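PDB 5TXE: AtxE2 from Asticcacaulis excentricus, which specifically hydrolyses the isopeptide bond of the lasso peptides astexin-2 and astexin-3, opening the threaded knots into linear peptides. Local coordinates for residues 108-113 / 635-640; 240-243 / 247-250; 406-409 / 413-416. The protein carries 1 engineered substitution. One frame throughout, in Å; residues are numbered along the deposited sequence.

Interaction 1: 108-113 / 635-640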
loop_
_atom_site.group_PDB
_atom_site.type_symbol
_atom_site.label_atom_id
_atom_site.label_comp_id
_atom_site.label_asym_id
_atom_site.label_seq_id
_atom_site.Cartn_x
_atom_site.Cartn_y
_atom_site.Cartn_z
ATOM N N TYR A 108 -7.367 12.464 9.322
ATOM C CA TYR A 108 -6.634 11.555 8.465
ATOM C C TYR A 108 -5.568 12.356 7.779
ATOM O O TYR A 108 -5.853 13.244 7.028
ATOM C CB TYR A 108 -7.577 10.890 7.483
ATOM C CG TYR A 108 -7.057 9.749 6.655
ATOM C CD1 TYR A 108 -6.289 9.994 5.531
ATOM C CD2 TYR A 108 -7.439 8.459 6.909
ATOM C CE1 TYR A 108 -5.877 8.979 4.709
ATOM C CE2 TYR A 108 -7.011 7.398 6.088
ATOM C CZ TYR A 108 -6.226 7.655 4.997
ATOM O OH TYR A 108 -5.756 6.662 4.142
ATOM N N LEU A 109 -4.319 12.028 8.096
ATOM C CA LEU A 109 -3.149 12.754 7.624
ATOM C C LEU A 109 -2.545 12.026 6.414
ATOM O O LEU A 109 -2.044 10.906 6.519
ATOM C CB LEU A 109 -2.140 12.883 8.758
ATOM C CG LEU A 109 -1.097 13.976 8.674
ATOM C CD1 LEU A 109 -0.233 13.973 9.916
ATOM C CD2 LEU A 109 -0.198 13.854 7.462
ATOM N N PHE A 110 -2.620 12.653 5.253
ATOM C CA PHE A 110 -2.201 11.987 4.045
ATOM C C PHE A 110 -0.672 11.840 3.972
ATOM O O PHE A 110 0.053 12.756 4.305
ATOM C CB PHE A 110 -2.679 12.749 2.821
ATOM C CG PHE A 110 -4.154 12.652 2.605
ATOM C CD1 PHE A 110 -4.753 11.440 2.337
ATOM C CD2 PHE A 110 -4.958 13.799 2.671
ATOM C CE1 PHE A 110 -6.135 11.321 2.165
ATOM C CE2 PHE A 110 -6.334 13.701 2.500
ATOM C CZ PHE A 110 -6.913 12.448 2.259
ATOM N N TRP A 111 -0.220 10.714 3.453
ATOM C CA TRP A 111 1.175 10.554 3.107
ATOM C C TRP A 111 1.421 11.283 1.813
ATOM O O TRP A 111 0.813 10.949 0.811
ATOM C CB TRP A 111 1.451 9.055 2.922
ATOM C CG TRP A 111 2.901 8.659 2.777
ATOM C CD1 TRP A 111 3.994 9.484 2.670
ATOM C CD2 TRP A 111 3.403 7.316 2.709
ATOM N NE1 TRP A 111 5.132 8.722 2.533
ATOM C CE2 TRP A 111 4.791 7.396 2.554
ATOM C CE3 TRP A 111 2.800 6.048 2.759
ATOM C CZ2 TRP A 111 5.601 6.258 2.532
ATOM C CZ3 TRP A 111 3.596 4.923 2.680
ATOM C CH2 TRP A 111 4.987 5.039 2.571
ATOM N N THR A 112 2.260 12.306 1.815
ATOM C CA THR A 112 2.573 13.025 0.593
ATOM C C THR A 112 4.055 13.101 0.438
ATOM O O THR A 112 4.782 13.067 1.417
ATOM C CB THR A 112 2.024 14.502 0.562
ATOM O OG1 THR A 112 2.522 15.279 1.654
ATOM C CG2 THR A 112 0.506 14.508 0.581
ATOM N N ILE A 113 4.513 13.167 -0.801
ATOM C CA ILE A 113 5.946 13.321 -1.119
ATOM C C ILE A 113 6.135 14.191 -2.365
ATOM O O ILE A 113 5.178 14.375 -3.163
ATOM C CB ILE A 113 6.626 11.949 -1.441
ATOM C CG1 ILE A 113 5.932 11.243 -2.616
ATOM C CG2 ILE A 113 6.669 11.027 -0.241
ATOM C CD1 ILE A 113 6.808 10.147 -3.266
ATOM N N ASN A 635 -14.304 14.437 -3.121
ATOM C CA ASN A 635 -13.154 14.653 -2.270
ATOM C C ASN A 635 -12.411 13.310 -1.927
ATOM O O ASN A 635 -12.137 13.020 -0.758
ATOM C CB ASN A 635 -13.583 15.379 -0.991
ATOM C CG ASN A 635 -12.380 15.843 -0.183
ATOM O OD1 ASN A 635 -11.309 15.994 -0.729
ATOM N ND2 ASN A 635 -12.524 15.973 1.111
ATOM N N GLU A 636 -12.075 12.541 -2.963
ATOM C CA GLU A 636 -11.427 11.290 -2.787
ATOM C C GLU A 636 -10.141 11.260 -3.593
ATOM O O GLU A 636 -9.857 12.154 -4.342
ATOM C CB GLU A 636 -12.302 10.158 -3.243
ATOM C CG GLU A 636 -13.293 9.697 -2.207
ATOM C CD GLU A 636 -12.613 9.044 -1.012
ATOM O OE1 GLU A 636 -11.378 8.918 -1.025
ATOM O OE2 GLU A 636 -13.339 8.692 -0.035
ATOM N N HIS A 637 -9.366 10.199 -3.400
ATOM C CA HIS A 637 -8.060 10.079 -4.009
ATOM C C HIS A 637 -7.949 8.678 -4.633
ATOM O O HIS A 637 -8.838 7.837 -4.533
ATOM C CB HIS A 637 -6.969 10.305 -2.959
ATOM C CG HIS A 637 -7.027 11.638 -2.341
ATOM N ND1 HIS A 637 -6.690 12.773 -3.036
ATOM C CD2 HIS A 637 -7.521 12.050 -1.153
ATOM C CE1 HIS A 637 -6.910 13.829 -2.273
ATOM N NE2 HIS A 637 -7.452 13.415 -1.140
ATOM N N HIS A 638 -6.850 8.501 -5.318
ATOM C CA HIS A 638 -6.451 7.272 -5.996
ATOM C C HIS A 638 -6.721 6.049 -5.149
ATOM O O HIS A 638 -7.297 5.090 -5.644
ATOM C CB HIS A 638 -4.948 7.455 -6.308
ATOM C CG HIS A 638 -4.282 6.291 -6.924
ATOM N ND1 HIS A 638 -4.544 5.897 -8.206
ATOM C CD2 HIS A 638 -3.302 5.469 -6.464
ATOM C CE1 HIS A 638 -3.793 4.848 -8.503
ATOM N NE2 HIS A 638 -3.039 4.564 -7.456
ATOM N N VAL A 639 -6.379 6.116 -3.871
ATOM C CA VAL A 639 -6.879 5.180 -2.845
ATOM C C VAL A 639 -7.882 5.944 -1.945
ATOM O O VAL A 639 -7.593 7.085 -1.526
ATOM C CB VAL A 639 -5.686 4.692 -2.020
ATOM C CG1 VAL A 639 -6.127 3.973 -0.770
ATOM C CG2 VAL A 639 -4.813 3.787 -2.884
ATOM N N LYS A 640 -9.029 5.347 -1.636
ATOM C CA LYS A 640 -10.099 6.074 -0.971
ATOM C C LYS A 640 -9.874 6.084 0.514
ATOM O O LYS A 640 -9.295 5.180 1.016
ATOM C CB LYS A 640 -11.475 5.534 -1.315
ATOM C CG LYS A 640 -11.815 5.692 -2.774
ATOM C CD LYS A 640 -13.134 5.032 -3.104
ATOM C CE LYS A 640 -13.509 5.194 -4.565
ATOM N NZ LYS A 640 -12.724 4.298 -5.468
#

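Interaction 2: 240-243 / 247-250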
loop_
_atom_site.group_PDB
_atom_site.type_symbol
_atom_site.label_atom_id
_atom_site.label_comp_id
_atom_site.label_asym_id
_atom_site.label_seq_id
_atom_site.Cartn_x
_atom_site.Cartn_y
_atom_site.Cartn_z
ATOM N N THR A 240 10.695 29.321 23.677
ATOM C CA THR A 240 11.510 30.012 22.665
ATOM C C THR A 240 12.006 29.024 21.613
ATOM O O THR A 240 12.175 27.835 21.868
ATOM C CB THR A 240 12.723 30.793 23.249
ATOM O OG1 THR A 240 13.504 29.913 24.054
ATOM C CG2 THR A 240 12.265 31.968 24.099
ATOM N N ARG A 241 12.218 29.589 20.444
ATOM C CA ARG A 241 12.672 28.913 19.265
ATOM C C ARG A 241 13.972 29.512 18.824
ATOM O O ARG A 241 14.126 30.740 18.870
ATOM C CB ARG A 241 11.708 29.178 18.119
ATOM C CG ARG A 241 10.540 28.225 18.086
ATOM C CD ARG A 241 9.203 28.903 17.830
ATOM N NE ARG A 241 8.113 27.921 17.786
ATOM C CZ ARG A 241 6.990 28.061 17.099
ATOM N NH1 ARG A 241 6.767 29.121 16.341
ATOM N NH2 ARG A 241 6.090 27.108 17.168
ATOM N N ARG A 242 14.829 28.677 18.260
ATOM C CA ARG A 242 16.106 29.140 17.714
ATOM C C ARG A 242 16.476 28.285 16.504
ATOM O O ARG A 242 15.889 27.222 16.288
ATOM C CB ARG A 242 17.177 29.000 18.792
ATOM C CG ARG A 242 17.391 27.557 19.254
ATOM C CD ARG A 242 18.690 27.365 20.053
ATOM N NE ARG A 242 18.837 26.027 20.649
ATOM C CZ ARG A 242 19.342 24.969 20.002
ATOM N NH1 ARG A 242 19.739 25.070 18.727
ATOM N NH2 ARG A 242 19.422 23.802 20.608
ATOM N N ALA A 243 17.457 28.727 15.732
ATOM C CA ALA A 243 17.901 27.937 14.600
ATOM C C ALA A 243 18.565 26.677 15.138
ATOM O O ALA A 243 19.088 26.683 16.260
ATOM C CB ALA A 243 18.882 28.698 13.752
ATOM N N THR A 247 24.746 19.850 13.707
ATOM C CA THR A 247 24.775 18.631 14.471
ATOM C C THR A 247 23.375 18.142 14.853
ATOM O O THR A 247 23.011 16.940 14.711
ATOM C CB THR A 247 25.523 18.956 15.800
ATOM O OG1 THR A 247 26.572 19.908 15.526
ATOM C CG2 THR A 247 26.048 17.699 16.482
ATOM N N GLU A 248 22.620 19.075 15.420
ATOM C CA GLU A 248 21.202 18.860 15.701
ATOM C C GLU A 248 20.378 18.474 14.454
ATOM O O GLU A 248 19.570 17.539 14.475
ATOM C CB GLU A 248 20.631 20.129 16.299
ATOM C CG GLU A 248 21.121 20.327 17.728
ATOM C CD GLU A 248 20.795 21.708 18.229
ATOM O OE1 GLU A 248 20.527 22.590 17.391
ATOM O OE2 GLU A 248 20.777 21.914 19.444
ATOM N N VAL A 249 20.620 19.199 13.372
ATOM C CA VAL A 249 19.996 18.928 12.120
ATOM C C VAL A 249 20.270 17.508 11.645
ATOM O O VAL A 249 19.318 16.779 11.309
ATOM C CB VAL A 249 20.471 19.890 11.057
ATOM C CG1 VAL A 249 20.068 19.373 9.681
ATOM C CG2 VAL A 249 19.916 21.289 11.302
ATOM N N ALA A 250 21.532 17.099 11.602
ATOM C CA ALA A 250 21.809 15.703 11.235
ATOM C C ALA A 250 21.087 14.696 12.165
ATOM O O ALA A 250 20.626 13.658 11.704
ATOM C CB ALA A 250 23.302 15.465 11.182
#

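Interaction 3: 406-409 / 413-416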
loop_
_atom_site.group_PDB
_atom_site.type_symbol
_atom_site.label_atom_id
_atom_site.label_comp_id
_atom_site.label_asym_id
_atom_site.label_seq_id
_atom_site.Cartn_x
_atom_site.Cartn_y
_atom_site.Cartn_z
ATOM N N THR A 406 -0.245 -22.549 -5.578
ATOM C CA THR A 406 1.037 -22.387 -6.188
ATOM C C THR A 406 1.091 -23.045 -7.525
ATOM O O THR A 406 0.536 -24.128 -7.756
ATOM C CB THR A 406 2.154 -23.013 -5.333
ATOM O OG1 THR A 406 1.849 -24.377 -5.120
ATOM C CG2 THR A 406 2.322 -22.302 -3.961
ATOM N N LEU A 407 1.748 -22.365 -8.441
ATOM C CA LEU A 407 1.970 -22.926 -9.717
ATOM C C LEU A 407 3.134 -22.206 -10.408
ATOM O O LEU A 407 3.657 -21.190 -9.902
ATOM C CB LEU A 407 0.703 -22.916 -10.572
ATOM C CG LEU A 407 0.029 -21.593 -10.957
ATOM C CD1 LEU A 407 0.738 -20.850 -12.089
ATOM C CD2 LEU A 407 -1.408 -21.920 -11.392
ATOM N N ARG A 408 3.580 -22.787 -11.514
ATOM C CA ARG A 408 4.592 -22.172 -12.307
ATOM C C ARG A 408 3.803 -21.803 -13.508
ATOM O O ARG A 408 3.000 -22.609 -13.965
ATOM C CB ARG A 408 5.710 -23.136 -12.659
ATOM C CG ARG A 408 6.907 -22.419 -13.265
ATOM C CD ARG A 408 8.064 -23.372 -13.558
ATOM N NE ARG A 408 8.745 -23.906 -12.373
ATOM C CZ ARG A 408 9.658 -23.255 -11.665
ATOM N NH1 ARG A 408 9.987 -21.992 -11.940
ATOM N NH2 ARG A 408 10.229 -23.847 -10.626
ATOM N N ASN A 409 3.978 -20.582 -13.982
ATOM C CA ASN A 409 3.181 -20.126 -15.087
ATOM C C ASN A 409 3.830 -20.531 -16.394
ATOM O O ASN A 409 4.952 -21.067 -16.399
ATOM C CB ASN A 409 2.859 -18.613 -14.976
ATOM C CG ASN A 409 4.009 -17.688 -15.319
ATOM O OD1 ASN A 409 5.018 -18.091 -15.857
ATOM N ND2 ASN A 409 3.856 -16.391 -14.956
ATOM N N ILE A 413 7.547 -18.954 -14.440
ATOM C CA ILE A 413 7.740 -18.117 -13.248
ATOM C C ILE A 413 6.893 -18.656 -12.140
ATOM O O ILE A 413 5.767 -19.047 -12.355
ATOM C CB ILE A 413 7.403 -16.651 -13.557
ATOM C CG1 ILE A 413 8.446 -16.091 -14.515
ATOM C CG2 ILE A 413 7.328 -15.827 -12.280
ATOM C CD1 ILE A 413 7.945 -14.944 -15.346
ATOM N N GLU A 414 7.463 -18.704 -10.959
ATOM C CA GLU A 414 6.753 -19.181 -9.779
ATOM C C GLU A 414 5.687 -18.170 -9.367
ATOM O O GLU A 414 5.951 -16.990 -9.295
ATOM C CB GLU A 414 7.728 -19.379 -8.601
ATOM C CG GLU A 414 8.810 -20.431 -8.888
ATOM C CD GLU A 414 9.840 -20.611 -7.780
ATOM O OE1 GLU A 414 9.735 -20.014 -6.683
ATOM O OE2 GLU A 414 10.725 -21.438 -8.002
ATOM N N VAL A 415 4.498 -18.665 -9.082
ATOM C CA VAL A 415 3.377 -17.835 -8.719
ATOM C C VAL A 415 2.755 -18.347 -7.429
ATOM O O VAL A 415 2.613 -19.555 -7.265
ATOM C CB VAL A 415 2.317 -17.947 -9.794
ATOM C CG1 VAL A 415 1.053 -17.188 -9.378
ATOM C CG2 VAL A 415 2.862 -17.425 -11.107
ATOM N N PHE A 416 2.388 -17.448 -6.513
ATOM C CA PHE A 416 1.420 -17.854 -5.499
ATOM C C PHE A 416 0.182 -16.951 -5.553
ATOM O O PHE A 416 0.229 -15.845 -6.137
ATOM C CB PHE A 416 2.058 -17.917 -4.114
ATOM C CG PHE A 416 2.146 -16.578 -3.388
ATOM C CD1 PHE A 416 3.251 -15.758 -3.530
ATOM C CD2 PHE A 416 1.130 -16.187 -2.515
ATOM C CE1 PHE A 416 3.362 -14.561 -2.826
ATOM C CE2 PHE A 416 1.200 -14.982 -1.828
ATOM C CZ PHE A 416 2.325 -14.170 -1.975
#

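Interaction 1: 108-113 / 635-640
The Phe110 ring is met by the imidazole of His637 in a T-shaped (edge-to-face) pair, with the His637 edge directed at the Phe110 face. This joins the two halves of a prolyl oligopeptidase-type fold: Phe110 sits in the loop after strand 100-104, probably on the beta-propeller side as in prolyl oligopeptidases, and His637 in the loop after strand 628-633 of the alpha/beta-hydrolase domain. The ring centroids lie 4.7 Å apart with the planes at 73°. The touching is done at the far end of the phenyl: Phe110 CZ is 3.5 Å from His637 CD2 and 3.6 Å from His637 NE2. Both side chains leave their backbones toward each other, and CG anti to the carbonyl carbon (chi1 -71° for Phe110, -61° for His637) continues that direction, bridging loops whose CA atoms stay 10.1 Å apart at Phe110 and His637. Were Phe110 an alanine, the CD2-NE2 side of His637 would probably face a gap and lose its aromatic partner. The neighbour His638, inferred to belong to the charge relay, bonds through ND1 to Glu610 and through NE2 to the backbone of the bound peptide, while Trp111 and Ile113 pack on apolar side chains of that peptide. His637 ND1 is hydrogen-bonded to Glu609 OE1, which probably limits rotation of the imidazole, and Phe110 CD1 lies in the plane of the Tyr108 ring, at its edge, 3.6 Å from Tyr108 CE1.

Interaction 2: 240-243 / 247-250
Arg242 grips Glu248 in a bidentate, end-on salt bridge, one guanidinium nitrogen to each carboxylate oxygen, and both links are hydrogen bonds. Arg242 NH2 reaches Glu248 OE2 at 2.6 Å, and Arg242 NH1 reaches Glu248 OE1 at 2.9 Å with a nearly straight N-H...O angle of 170°. The two flat groups are almost coplanar, 20° apart. Glu248 OE1 uses its syn lone pair; Glu248 OE2 is also met on the syn side, but somewhat out of the carboxylate plane.

The two side chains run head-on into each other. Arg242 starts with CG wedged between its backbone N and carbonyl carbon (chi1 61°) and then runs extended to NE, which carries the guanidinium across to the helix. Arg242 NH1 also donates to Ala243 O at 3.0 Å, a more bent bond that holds the guanidinium against its own strand.

The salt bridge ties strand 240-243 to helix 246-253, which follows it almost at once. The strand is an outermost one of a four-stranded antiparallel sheet, probably a blade of the propeller domain. Glu248 OE1 also accepts a hydrogen bond from Thr245 N, just before the helix: the bond a glutamate at N3 makes back to the N-cap backbone N, one half of a capping-box arrangement. Its carboxylate therefore sits at the helix N terminus, where the helix dipole would be expected to favour the negative charge.

Further out, Arg242 packs on Val233, to which its backbone is hydrogen-bonded, and Glu248 rests on Val233, Ile185 and Leu179.

Interaction 3: 406-409 / 413-416
Asn409 and Ile413 close the end of a beta hairpin at the edge of the hydrolase sheet, and here the contact is tight. Asn409 N donates to Ile413 O at 2.9 Å, while Ile413 N turns to the side chain, meeting Asn409 OD1 at 3.0 Å from above the amide plane. A chi1 of 76° folds the Asn409 amide back over its own backbone, where Asn411 N also donates to OD1; Asn409 ND2 bonds Thr502 OG1 of helix 494-512. Leu407 and Val415 form an antiparallel hydrogen-bonded pair, Val415 N to Leu407 O at 2.8 Å and Leu407 N to Val415 O at 3.2 Å. Leu407 CD1 lies 4.0 Å from Val415 CB, and this face packs on the same helix.

The other face is looser at Thr406 and Arg408, exposed though touched by Trp324; Phe416, buried and stacked with His468, is the exception. Arg408 NH2 and Glu414 OE2 form a long salt bridge at 3.6 Å, the guanidinium and carboxylate planes 67° apart. Firmer partners are Gly412 O for Arg408 NH1 and Ala325 N for Glu414 OE1.

Asn409 OD1, gripped by two N-H groups, thus fixes the turn, whereas the charge pair probably adds little.

How the interactions relate
From the N terminus, the chain first passes 108-113, where interaction 1 opens, and then runs through the strands of the probable propeller. Interaction 2 closes a short loop there, from strand 240-243 to helix 246-253. Interaction 3 closes another, between strands 401-408 and 414-421 at the edge of the hydrolase sheet. Only at 635-640 does the chain return to complete interaction 1, whose 521-residue loop encloses both. None of the loops cross. Interactions 2 and 3 are local, follow one another in series and lie on opposite sides of the chain's centre, with centres 53 Å apart. Interaction 1 alone brings distant parts of the chain together, across the two domains.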